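Local coordinates for protein SVS_variant_AS1 (Streptomyces sp. CWA1, PDB 6TJA) that probably catalyses the metal-dependent cyclisation of geranylgeranyl diphosphate to the diterpene spiroviolene, as an engineered ancestral form of spiroviolene synthase, at residues P12-A20 with R299-L310; F137-R148 with M194-D205. One frame throughout, in Å; residues are numbered along the deposited sequence.

In the fold
Contact 1 lays an N-terminal loop on a helix; contact 2 joins two helix ends to helix 195-199 and the loop after it, all in an all-helical terpene synthase fold. Both are only partly buried. The centre of contact 1 lies about 13 Å, and that of contact 2 about 17 Å, from the centre of the chain. Helix 289-309 serves both: its last turns carry segment 12-20, while its Thr293 and Tyr294 touch segment 194-205. Each contact combines an apolar patch with charged groups. In contact 1 two arginines bind separate carboxylates, and no other chain takes part. In contact 2 a single arginine gathers two carboxylates and a carbonyl, close to the second subunit.

Contact 1 (P12-A20 with R299-L310); sequences PIYCPLESA and RHGIRGNAEWGL
Leu17 and Cys15 drop from the irregular N-terminal segment, turned at Pro16 by an inverse gamma turn, onto the last turns of helix 289-309, the closing helix of the class I terpene synthase alpha fold. Leu17 does so with CD2, which lies 3.7 Å from Ile302 CB, while its CD1 sits over one face of the Arg299 guanidinium, offset toward the rim. The side chains of Leu17 and Arg299 cross at about a right angle, and helix 258-283 touches both, through Leu277 and His280. Arg299 is bent at chi3 (69°), which turns its guanidinium edge to the Glu18 carboxylate. The planes are nearly coplanar, 21° apart, and the grip is side-on: Arg299 NE bonds almost straight to Glu18 OE1 (2.9 Å), and Arg299 NH2 a little less so to Glu18 OE2 (3.1 Å), each oxygen using its syn lone pair. The next residue, His300, hydrogen-bonds with ND1 to Glu18 O from above the carbonyl plane. Arg303 runs between the loop and its own helix: SG of Cys15 packs against Arg303 CD at 3.7 Å, and Arg303 NH1 meets Cys15 O at 2.7 Å, in the guanidinium plane, though the hydrogen bond is well short of straight. Trp332 adds a cation-pi contact to the same arginine. Farther along, Ile13 and Leu310 meet tip to tip, CD1 to CD1 at 4.0 Å. Glu307 holds the Arg303 guanidinium by NE and NH2, both on OE1. That oxygen takes a third bond from Ser19 OG, 2.9 Å from Glu307 OE1 and 39° above the carboxylate plane.

Contact 2 (F137-R148 with M194-D205); sequences FRSFGTPTQVRR and MLEIATGAEVPD
Ile197 fills the apolar side of the contact, crossing Phe137 and Phe140 at about right angles. Ile197 CD1 rests over one face of the Phe137 ring, 4.0 Å from Phe137 CD2 and offset toward the rim, whereas its CG2 meets the edge of the Phe140 ring at CE2. Met194 SD adds an oblique Met-aromatic contact, 3.7 Å from Phe137 CZ. Hydrogen bonds from uncharged donors gather where helix 143-169 begins. Thr142 and Gln145 form a capping box there: Gln145 N bonds to Thr142 OG1, and Gln145 OE1 accepts from Thr142 N. This N-terminal cap, in the metal-binding terpene synthase domain, is tied to the loop after helix 195-199, because Thr142 OG1 also donates to Glu202 OE2 (3.0 Å). Gln145 NE2 and Val203 N both hydrogen-bond to Glu196 OE2, from opposite faces of the carboxylate plane. The ionic bonds centre on Arg148, whose chain is extended from CG to NE (chi2 175°, chi3 -178°). Arg148 NH1 and NH2 grip Val203 O end-on, at 2.7 and 2.8 Å; NH1 also reaches Glu196 OE1 (3.0 Å), and NH2 the anti lone pair of Asp205 OD1 (2.8 Å). A leucine in its place would probably leave Glu196 and Asp205 without their shared countercharge and Val203 O without both donors. A water accepts from Arg148 NE, near where Thr144 packs on Asp205 of the second subunit.

Contact 1 (P12-A20 with R299-L310)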
loop_
_atom_site.group_PDB
_atom_site.type_symbol
_atom_site.label_atom_id
_atom_site.label_comp_id
_atom_site.label_asym_id
_atom_site.label_seq_id
_atom_site.Cartn_x
_atom_site.Cartn_y
_atom_site.Cartn_z
ATOM N N PRO A 12 33.383 5.341 11.278
ATOM C CA PRO A 12 33.235 4.504 10.087
ATOM C C PRO A 12 32.044 3.548 10.287
ATOM O O PRO A 12 31.661 3.311 11.415
ATOM C CB PRO A 12 34.590 3.785 9.948
ATOM C CG PRO A 12 35.161 3.769 11.357
ATOM C CD PRO A 12 34.547 4.953 12.087
ATOM N N ILE A 13 31.457 3.071 9.190
ATOM C CA ILE A 13 30.217 2.245 9.178
ATOM C C ILE A 13 30.567 0.792 9.533
ATOM O O ILE A 13 31.531 0.259 8.918
ATOM C CB ILE A 13 29.544 2.344 7.799
ATOM C CG1 ILE A 13 29.285 3.806 7.426
ATOM C CG2 ILE A 13 28.267 1.505 7.755
ATOM C CD1 ILE A 13 28.815 4.002 5.999
ATOM N N TYR A 14 29.837 0.189 10.487
ATOM C CA TYR A 14 29.810 -1.276 10.758
ATOM C C TYR A 14 29.000 -1.941 9.636
ATOM O O TYR A 14 27.807 -1.668 9.515
ATOM C CB TYR A 14 29.204 -1.597 12.136
ATOM C CG TYR A 14 29.246 -3.064 12.488
ATOM C CD1 TYR A 14 30.457 -3.734 12.523
ATOM C CD2 TYR A 14 28.094 -3.809 12.725
ATOM C CE1 TYR A 14 30.532 -5.090 12.806
ATOM C CE2 TYR A 14 28.153 -5.174 12.998
ATOM C CZ TYR A 14 29.380 -5.815 13.045
ATOM O OH TYR A 14 29.518 -7.156 13.312
ATOM N N CYS A 15 29.629 -2.719 8.763
ATOM C CA CYS A 15 28.899 -3.413 7.672
ATOM C C CYS A 15 29.667 -4.636 7.193
ATOM O O CYS A 15 30.156 -4.656 6.058
ATOM C CB CYS A 15 28.625 -2.505 6.485
ATOM S SG CYS A 15 27.236 -3.105 5.485
ATOM N N PRO A 16 29.702 -5.662 8.012
ATOM C CA PRO A 16 30.401 -6.878 7.638
ATOM C C PRO A 16 29.539 -7.742 6.743
ATOM O O PRO A 16 29.211 -8.810 7.118
ATOM C CB PRO A 16 30.646 -7.538 8.973
ATOM C CG PRO A 16 29.510 -7.095 9.797
ATOM C CD PRO A 16 29.183 -5.721 9.380
ATOM N N LEU A 17 29.208 -7.253 5.573
ATOM C CA LEU A 17 28.387 -7.941 4.631
ATOM C C LEU A 17 29.074 -8.019 3.269
ATOM O O LEU A 17 29.969 -7.298 2.978
ATOM C CB LEU A 17 27.050 -7.231 4.518
ATOM C CG LEU A 17 25.821 -7.596 5.341
ATOM C CD1 LEU A 17 26.132 -7.985 6.743
ATOM C CD2 LEU A 17 24.812 -6.492 5.377
ATOM N N GLU A 18 28.611 -8.917 2.446
ATOM C CA GLU A 18 29.149 -9.152 1.131
ATOM C C GLU A 18 29.029 -7.990 0.158
ATOM O O GLU A 18 27.972 -7.572 -0.182
ATOM C CB GLU A 18 28.484 -10.382 0.531
ATOM C CG GLU A 18 28.585 -11.635 1.350
ATOM C CD GLU A 18 27.723 -11.640 2.580
ATOM O OE1 GLU A 18 26.569 -11.314 2.520
ATOM O OE2 GLU A 18 28.224 -12.001 3.618
ATOM N N SER A 19 30.150 -7.479 -0.273
ATOM C CA SER A 19 30.182 -6.379 -1.259
ATOM C C SER A 19 30.418 -6.993 -2.635
ATOM O O SER A 19 31.442 -7.637 -2.812
ATOM C CB SER A 19 31.215 -5.364 -0.912
ATOM O OG SER A 19 31.323 -4.454 -1.985
ATOM N N ALA A 20 29.507 -6.810 -3.582
ATOM C CA ALA A 20 29.710 -7.306 -4.960
ATOM C C ALA A 20 28.911 -6.449 -5.925
ATOM O O ALA A 20 27.874 -5.866 -5.510
ATOM C CB ALA A 20 29.305 -8.771 -5.068
ATOM N N ARG A 299 21.278 -8.628 2.053
ATOM C CA ARG A 299 22.654 -8.436 2.562
ATOM C C ARG A 299 23.418 -7.557 1.568
ATOM O O ARG A 299 23.994 -6.541 2.014
ATOM C CB ARG A 299 23.318 -9.791 2.817
ATOM C CG ARG A 299 22.665 -10.602 3.924
ATOM C CD ARG A 299 23.230 -12.009 4.016
ATOM N NE ARG A 299 24.599 -11.948 4.487
ATOM C CZ ARG A 299 25.006 -12.080 5.754
ATOM N NH1 ARG A 299 24.139 -12.274 6.727
ATOM N NH2 ARG A 299 26.291 -11.974 6.040
ATOM N N HIS A 300 23.390 -7.915 0.274
ATOM C CA HIS A 300 24.074 -7.177 -0.823
ATOM C C HIS A 300 23.571 -5.736 -0.854
ATOM O O HIS A 300 24.385 -4.842 -1.095
ATOM C CB HIS A 300 23.834 -7.855 -2.193
ATOM C CG HIS A 300 24.742 -8.996 -2.475
ATOM N ND1 HIS A 300 26.096 -8.929 -2.213
ATOM C CD2 HIS A 300 24.524 -10.201 -3.044
ATOM C CE1 HIS A 300 26.687 -10.040 -2.618
ATOM N NE2 HIS A 300 25.740 -10.847 -3.102
ATOM N N GLY A 301 22.254 -5.555 -0.695
ATOM C CA GLY A 301 21.573 -4.244 -0.658
ATOM C C GLY A 301 22.074 -3.375 0.487
ATOM O O GLY A 301 22.461 -2.277 0.201
ATOM N N ILE A 302 22.085 -3.871 1.736
ATOM C CA ILE A 302 22.527 -3.094 2.929
ATOM C C ILE A 302 23.946 -2.585 2.657
ATOM O O ILE A 302 24.168 -1.380 2.723
ATOM C CB ILE A 302 22.476 -3.919 4.223
ATOM C CG1 ILE A 302 21.050 -4.311 4.615
ATOM C CG2 ILE A 302 23.179 -3.186 5.362
ATOM C CD1 ILE A 302 20.987 -5.352 5.713
ATOM N N ARG A 303 24.861 -3.497 2.350
ATOM C CA ARG A 303 26.283 -3.192 2.038
ATOM C C ARG A 303 26.391 -2.246 0.839
ATOM O O ARG A 303 27.130 -1.246 0.924
ATOM C CB ARG A 303 27.043 -4.482 1.716
ATOM C CG ARG A 303 28.525 -4.278 1.416
ATOM C CD ARG A 303 29.239 -3.355 2.391
ATOM N NE ARG A 303 30.604 -3.279 1.932
ATOM C CZ ARG A 303 31.673 -3.663 2.624
ATOM N NH1 ARG A 303 31.571 -4.076 3.880
ATOM N NH2 ARG A 303 32.861 -3.589 2.063
ATOM N N GLY A 304 25.704 -2.561 -0.248
ATOM C CA GLY A 304 25.742 -1.760 -1.488
ATOM C C GLY A 304 25.218 -0.354 -1.260
ATOM O O GLY A 304 25.851 0.626 -1.736
ATOM N N ASN A 305 24.077 -0.222 -0.583
ATOM C CA ASN A 305 23.586 1.104 -0.146
ATOM C C ASN A 305 24.686 1.861 0.603
ATOM O O ASN A 305 24.954 3.045 0.263
ATOM C CB ASN A 305 22.368 0.979 0.745
ATOM C CG ASN A 305 21.878 2.339 1.166
ATOM O OD1 ASN A 305 21.252 3.022 0.363
ATOM N ND2 ASN A 305 22.184 2.725 2.393
ATOM N N ALA A 306 25.313 1.247 1.595
ATOM C CA ALA A 306 26.355 1.930 2.407
ATOM C C ALA A 306 27.550 2.310 1.519
ATOM O O ALA A 306 28.039 3.457 1.599
ATOM C CB ALA A 306 26.767 1.062 3.561
ATOM N N GLU A 307 27.979 1.392 0.659
ATOM C CA GLU A 307 29.237 1.513 -0.127
ATOM C C GLU A 307 29.005 2.552 -1.226
ATOM O O GLU A 307 29.817 3.470 -1.351
ATOM C CB GLU A 307 29.679 0.146 -0.689
ATOM C CG GLU A 307 31.126 0.120 -1.116
ATOM C CD GLU A 307 31.760 -1.243 -1.337
ATOM O OE1 GLU A 307 31.697 -2.095 -0.414
ATOM O OE2 GLU A 307 32.350 -1.443 -2.424
ATOM N N TRP A 308 27.924 2.424 -1.990
ATOM C CA TRP A 308 27.556 3.418 -3.039
ATOM C C TRP A 308 27.527 4.822 -2.412
ATOM O O TRP A 308 28.061 5.744 -3.041
ATOM C CB TRP A 308 26.232 3.050 -3.727
ATOM C CG TRP A 308 25.619 4.152 -4.530
ATOM C CD1 TRP A 308 25.718 4.356 -5.873
ATOM C CD2 TRP A 308 24.799 5.211 -4.018
ATOM N NE1 TRP A 308 25.010 5.469 -6.229
ATOM C CE2 TRP A 308 24.423 6.006 -5.116
ATOM C CE3 TRP A 308 24.330 5.549 -2.745
ATOM C CZ2 TRP A 308 23.613 7.141 -4.971
ATOM C CZ3 TRP A 308 23.520 6.660 -2.604
ATOM C CH2 TRP A 308 23.183 7.457 -3.702
ATOM N N GLY A 309 26.963 4.956 -1.206
ATOM C CA GLY A 309 26.993 6.182 -0.383
ATOM C C GLY A 309 28.385 6.795 -0.244
ATOM O O GLY A 309 28.510 8.007 -0.465
ATOM N N LEU A 310 29.410 6.004 0.087
ATOM C CA LEU A 310 30.792 6.517 0.311
ATOM C C LEU A 310 31.565 6.775 -1.006
ATOM O O LEU A 310 32.717 7.222 -0.891
ATOM C CB LEU A 310 31.543 5.511 1.182
ATOM C CG LEU A 310 30.955 5.216 2.560
ATOM C CD1 LEU A 310 31.595 3.965 3.130
ATOM C CD2 LEU A 310 31.132 6.392 3.511
#

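Contact 2 (F137-R148 with M194-D205)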
loop_
_atom_site.group_PDB
_atom_site.type_symbol
_atom_site.label_atom_id
_atom_site.label_comp_id
_atom_site.label_asym_id
_atom_site.label_seq_id
_atom_site.Cartn_x
_atom_site.Cartn_y
_atom_site.Cartn_z
ATOM N N PHE A 137 8.368 -4.349 -16.125
ATOM C CA PHE A 137 8.195 -5.267 -14.967
ATOM C C PHE A 137 7.161 -6.315 -15.335
ATOM O O PHE A 137 7.352 -7.458 -14.965
ATOM C CB PHE A 137 7.780 -4.518 -13.704
ATOM C CG PHE A 137 8.877 -3.745 -13.021
ATOM C CD1 PHE A 137 10.146 -3.661 -13.562
ATOM C CD2 PHE A 137 8.619 -3.076 -11.841
ATOM C CE1 PHE A 137 11.147 -2.954 -12.913
ATOM C CE2 PHE A 137 9.623 -2.390 -11.182
ATOM C CZ PHE A 137 10.887 -2.336 -11.716
ATOM N N ARG A 138 6.116 -5.935 -16.061
ATOM C CA ARG A 138 5.024 -6.868 -16.440
ATOM C C ARG A 138 5.489 -7.786 -17.581
ATOM O O ARG A 138 4.924 -8.853 -17.689
ATOM C CB ARG A 138 3.764 -6.102 -16.863
ATOM C CG ARG A 138 3.084 -5.365 -15.717
ATOM C CD ARG A 138 1.675 -4.901 -16.035
ATOM N NE ARG A 138 1.068 -4.444 -14.798
ATOM C CZ ARG A 138 1.062 -3.182 -14.339
ATOM N NH1 ARG A 138 1.612 -2.193 -15.030
ATOM N NH2 ARG A 138 0.453 -2.928 -13.192
ATOM N N SER A 139 6.466 -7.378 -18.394
ATOM C CA SER A 139 6.974 -8.184 -19.543
ATOM C C SER A 139 7.673 -9.448 -19.029
ATOM O O SER A 139 7.517 -10.467 -19.693
ATOM C CB SER A 139 7.871 -7.395 -20.482
ATOM O OG SER A 139 9.114 -7.046 -19.873
ATOM N N PHE A 140 8.346 -9.424 -17.869
ATOM C CA PHE A 140 9.112 -10.618 -17.408
ATOM C C PHE A 140 8.909 -10.972 -15.928
ATOM O O PHE A 140 9.319 -12.084 -15.566
ATOM C CB PHE A 140 10.603 -10.466 -17.722
ATOM C CG PHE A 140 11.172 -9.099 -17.455
ATOM C CD1 PHE A 140 11.725 -8.360 -18.487
ATOM C CD2 PHE A 140 11.155 -8.571 -16.184
ATOM C CE1 PHE A 140 12.248 -7.103 -18.261
ATOM C CE2 PHE A 140 11.683 -7.311 -15.955
ATOM C CZ PHE A 140 12.228 -6.582 -16.994
ATOM N N GLY A 141 8.302 -10.126 -15.099
ATOM C CA GLY A 141 7.946 -10.527 -13.726
ATOM C C GLY A 141 6.594 -11.214 -13.713
ATOM O O GLY A 141 5.786 -10.928 -14.606
ATOM N N THR A 142 6.301 -12.049 -12.719
ATOM C CA THR A 142 4.920 -12.577 -12.549
ATOM C C THR A 142 3.987 -11.475 -12.012
ATOM O O THR A 142 4.408 -10.509 -11.363
ATOM C CB THR A 142 4.909 -13.843 -11.688
ATOM O OG1 THR A 142 5.186 -13.402 -10.352
ATOM C CG2 THR A 142 5.896 -14.887 -12.189
ATOM N N PRO A 143 2.675 -11.559 -12.328
ATOM C CA PRO A 143 1.684 -10.685 -11.709
ATOM C C PRO A 143 1.878 -10.605 -10.179
ATOM O O PRO A 143 1.723 -9.528 -9.633
ATOM C CB PRO A 143 0.342 -11.330 -12.138
ATOM C CG PRO A 143 0.664 -12.041 -13.491
ATOM C CD PRO A 143 2.081 -12.529 -13.288
ATOM N N THR A 144 2.237 -11.715 -9.527
ATOM C CA THR A 144 2.510 -11.754 -8.066
ATOM C C THR A 144 3.657 -10.798 -7.733
ATOM O O THR A 144 3.510 -9.989 -6.814
ATOM C CB THR A 144 2.821 -13.178 -7.587
ATOM O OG1 THR A 144 1.644 -13.962 -7.772
ATOM C CG2 THR A 144 3.208 -13.212 -6.127
ATOM N N GLN A 145 4.761 -10.866 -8.468
ATOM C CA GLN A 145 5.948 -10.032 -8.153
ATOM C C GLN A 145 5.617 -8.567 -8.438
ATOM O O GLN A 145 6.023 -7.712 -7.632
ATOM C CB GLN A 145 7.164 -10.463 -8.957
ATOM C CG GLN A 145 7.679 -11.842 -8.586
ATOM C CD GLN A 145 8.702 -12.288 -9.605
ATOM O OE1 GLN A 145 8.446 -12.253 -10.816
ATOM N NE2 GLN A 145 9.881 -12.652 -9.119
ATOM N N VAL A 146 4.911 -8.296 -9.537
ATOM C CA VAL A 146 4.444 -6.922 -9.881
ATOM C C VAL A 146 3.584 -6.377 -8.720
ATOM O O VAL A 146 3.808 -5.220 -8.320
ATOM C CB VAL A 146 3.734 -6.871 -11.242
ATOM C CG1 VAL A 146 3.034 -5.548 -11.469
ATOM C CG2 VAL A 146 4.712 -7.140 -12.382
ATOM N N ARG A 147 2.701 -7.175 -8.129
ATOM C CA ARG A 147 1.838 -6.667 -7.039
ATOM C C ARG A 147 2.696 -6.402 -5.805
ATOM O O ARG A 147 2.426 -5.422 -5.114
ATOM C CB ARG A 147 0.699 -7.624 -6.708
ATOM C CG ARG A 147 -0.421 -7.637 -7.738
ATOM C CD ARG A 147 -1.075 -6.298 -8.042
ATOM N NE ARG A 147 -1.933 -5.791 -6.985
ATOM C CZ ARG A 147 -2.481 -4.576 -6.987
ATOM N NH1 ARG A 147 -2.227 -3.742 -7.983
ATOM N NH2 ARG A 147 -3.281 -4.208 -5.999
ATOM N N ARG A 148 3.682 -7.246 -5.535
ATOM C CA ARG A 148 4.617 -7.025 -4.412
ATOM C C ARG A 148 5.270 -5.655 -4.621
ATOM O O ARG A 148 5.345 -4.910 -3.627
ATOM C CB ARG A 148 5.621 -8.175 -4.290
ATOM C CG ARG A 148 4.993 -9.499 -3.868
ATOM C CD ARG A 148 5.987 -10.649 -3.877
ATOM N NE ARG A 148 5.379 -11.917 -3.510
ATOM C CZ ARG A 148 6.017 -13.092 -3.411
ATOM N NH1 ARG A 148 7.321 -13.186 -3.615
ATOM N NH2 ARG A 148 5.347 -14.171 -3.061
ATOM N N MET A 194 12.266 -5.021 -5.705
ATOM C CA MET A 194 12.758 -5.272 -7.089
ATOM C C MET A 194 13.826 -6.380 -7.141
ATOM O O MET A 194 14.197 -6.742 -8.258
ATOM C CB MET A 194 13.375 -4.018 -7.696
ATOM C CG MET A 194 12.410 -2.887 -7.848
ATOM S SD MET A 194 13.171 -1.670 -8.885
ATOM C CE MET A 194 14.451 -0.988 -7.838
ATOM N N LEU A 195 14.296 -6.929 -6.036
ATOM C CA LEU A 195 15.294 -7.992 -6.054
ATOM C C LEU A 195 14.865 -9.209 -6.866
ATOM O O LEU A 195 15.561 -9.655 -7.702
ATOM C CB LEU A 195 15.705 -8.407 -4.653
ATOM C CG LEU A 195 16.626 -7.541 -3.810
ATOM C CD1 LEU A 195 16.698 -7.906 -2.345
ATOM C CD2 LEU A 195 18.011 -7.402 -4.396
ATOM N N GLU A 196 13.677 -9.686 -6.592
ATOM C CA GLU A 196 13.049 -10.802 -7.230
ATOM C C GLU A 196 12.910 -10.614 -8.717
ATOM O O GLU A 196 13.032 -11.520 -9.471
ATOM C CB GLU A 196 11.644 -10.853 -6.690
ATOM C CG GLU A 196 11.362 -11.984 -5.803
ATOM C CD GLU A 196 9.909 -12.217 -5.697
ATOM O OE1 GLU A 196 9.223 -11.448 -5.066
ATOM O OE2 GLU A 196 9.467 -13.200 -6.237
ATOM N N ILE A 197 12.575 -9.402 -9.087
ATOM C CA ILE A 197 12.356 -8.976 -10.497
ATOM C C ILE A 197 13.712 -8.979 -11.217
ATOM O O ILE A 197 13.772 -9.455 -12.355
ATOM C CB ILE A 197 11.609 -7.628 -10.543
ATOM C CG1 ILE A 197 10.212 -7.766 -9.916
ATOM C CG2 ILE A 197 11.533 -7.104 -11.961
ATOM C CD1 ILE A 197 9.436 -6.489 -9.846
ATOM N N ALA A 198 14.762 -8.480 -10.621
ATOM C CA ALA A 198 16.034 -8.444 -11.288
ATOM C C ALA A 198 16.604 -9.838 -11.526
ATOM O O ALA A 198 17.053 -10.176 -12.566
ATOM C CB ALA A 198 17.009 -7.641 -10.482
ATOM N N THR A 199 16.465 -10.621 -10.492
ATOM C CA THR A 199 16.947 -11.950 -10.301
ATOM C C THR A 199 16.149 -13.086 -10.965
ATOM O O THR A 199 16.700 -14.025 -11.401
ATOM C CB THR A 199 17.016 -12.030 -8.771
ATOM O OG1 THR A 199 18.344 -11.876 -8.301
ATOM C CG2 THR A 199 16.380 -13.112 -8.195
ATOM N N GLY A 200 14.843 -12.960 -11.047
ATOM C CA GLY A 200 14.002 -13.974 -11.621
ATOM C C GLY A 200 13.597 -15.082 -10.685
ATOM O O GLY A 200 12.790 -15.889 -10.998
ATOM N N ALA A 201 14.189 -15.099 -9.519
ATOM C CA ALA A 201 13.949 -16.122 -8.484
ATOM C C ALA A 201 12.631 -15.790 -7.740
ATOM O O ALA A 201 12.718 -15.154 -6.692
ATOM C CB ALA A 201 15.193 -16.217 -7.605
ATOM N N GLU A 202 11.464 -16.235 -8.236
ATOM C CA GLU A 202 10.135 -15.991 -7.585
ATOM C C GLU A 202 10.035 -16.655 -6.192
ATOM O O GLU A 202 9.939 -17.907 -6.103
ATOM C CB GLU A 202 8.952 -16.440 -8.442
ATOM C CG GLU A 202 7.620 -15.900 -7.883
ATOM C CD GLU A 202 6.303 -16.314 -8.546
ATOM O OE1 GLU A 202 6.276 -17.363 -9.285
ATOM O OE2 GLU A 202 5.294 -15.589 -8.334
ATOM N N VAL A 203 9.956 -15.861 -5.117
ATOM C CA VAL A 203 9.824 -16.405 -3.727
ATOM C C VAL A 203 8.360 -16.770 -3.498
ATOM O O VAL A 203 7.497 -15.917 -3.661
ATOM C CB VAL A 203 10.313 -15.394 -2.678
ATOM C CG1 VAL A 203 10.325 -15.964 -1.268
ATOM C CG2 VAL A 203 11.658 -14.819 -3.061
ATOM N N PRO A 204 8.059 -17.989 -3.104
ATOM C CA PRO A 204 6.672 -18.346 -2.844
ATOM C C PRO A 204 6.057 -17.534 -1.706
ATOM O O PRO A 204 6.729 -17.208 -0.790
ATOM C CB PRO A 204 6.758 -19.812 -2.482
ATOM C CG PRO A 204 8.047 -20.262 -2.972
ATOM C CD PRO A 204 8.958 -19.112 -2.910
ATOM N N ASP A 205 4.788 -17.203 -1.807
ATOM C CA ASP A 205 4.059 -16.438 -0.785
ATOM C C ASP A 205 4.324 -16.913 0.652
ATOM O O ASP A 205 4.606 -16.141 1.496
ATOM C CB ASP A 205 2.549 -16.502 -1.028
ATOM C CG ASP A 205 1.970 -15.290 -1.778
ATOM O OD1 ASP A 205 2.649 -14.524 -2.446
ATOM O OD2 ASP A 205 0.757 -15.120 -1.764
HETATM O O HOH W 1 2.514 -12.026 -2.384
#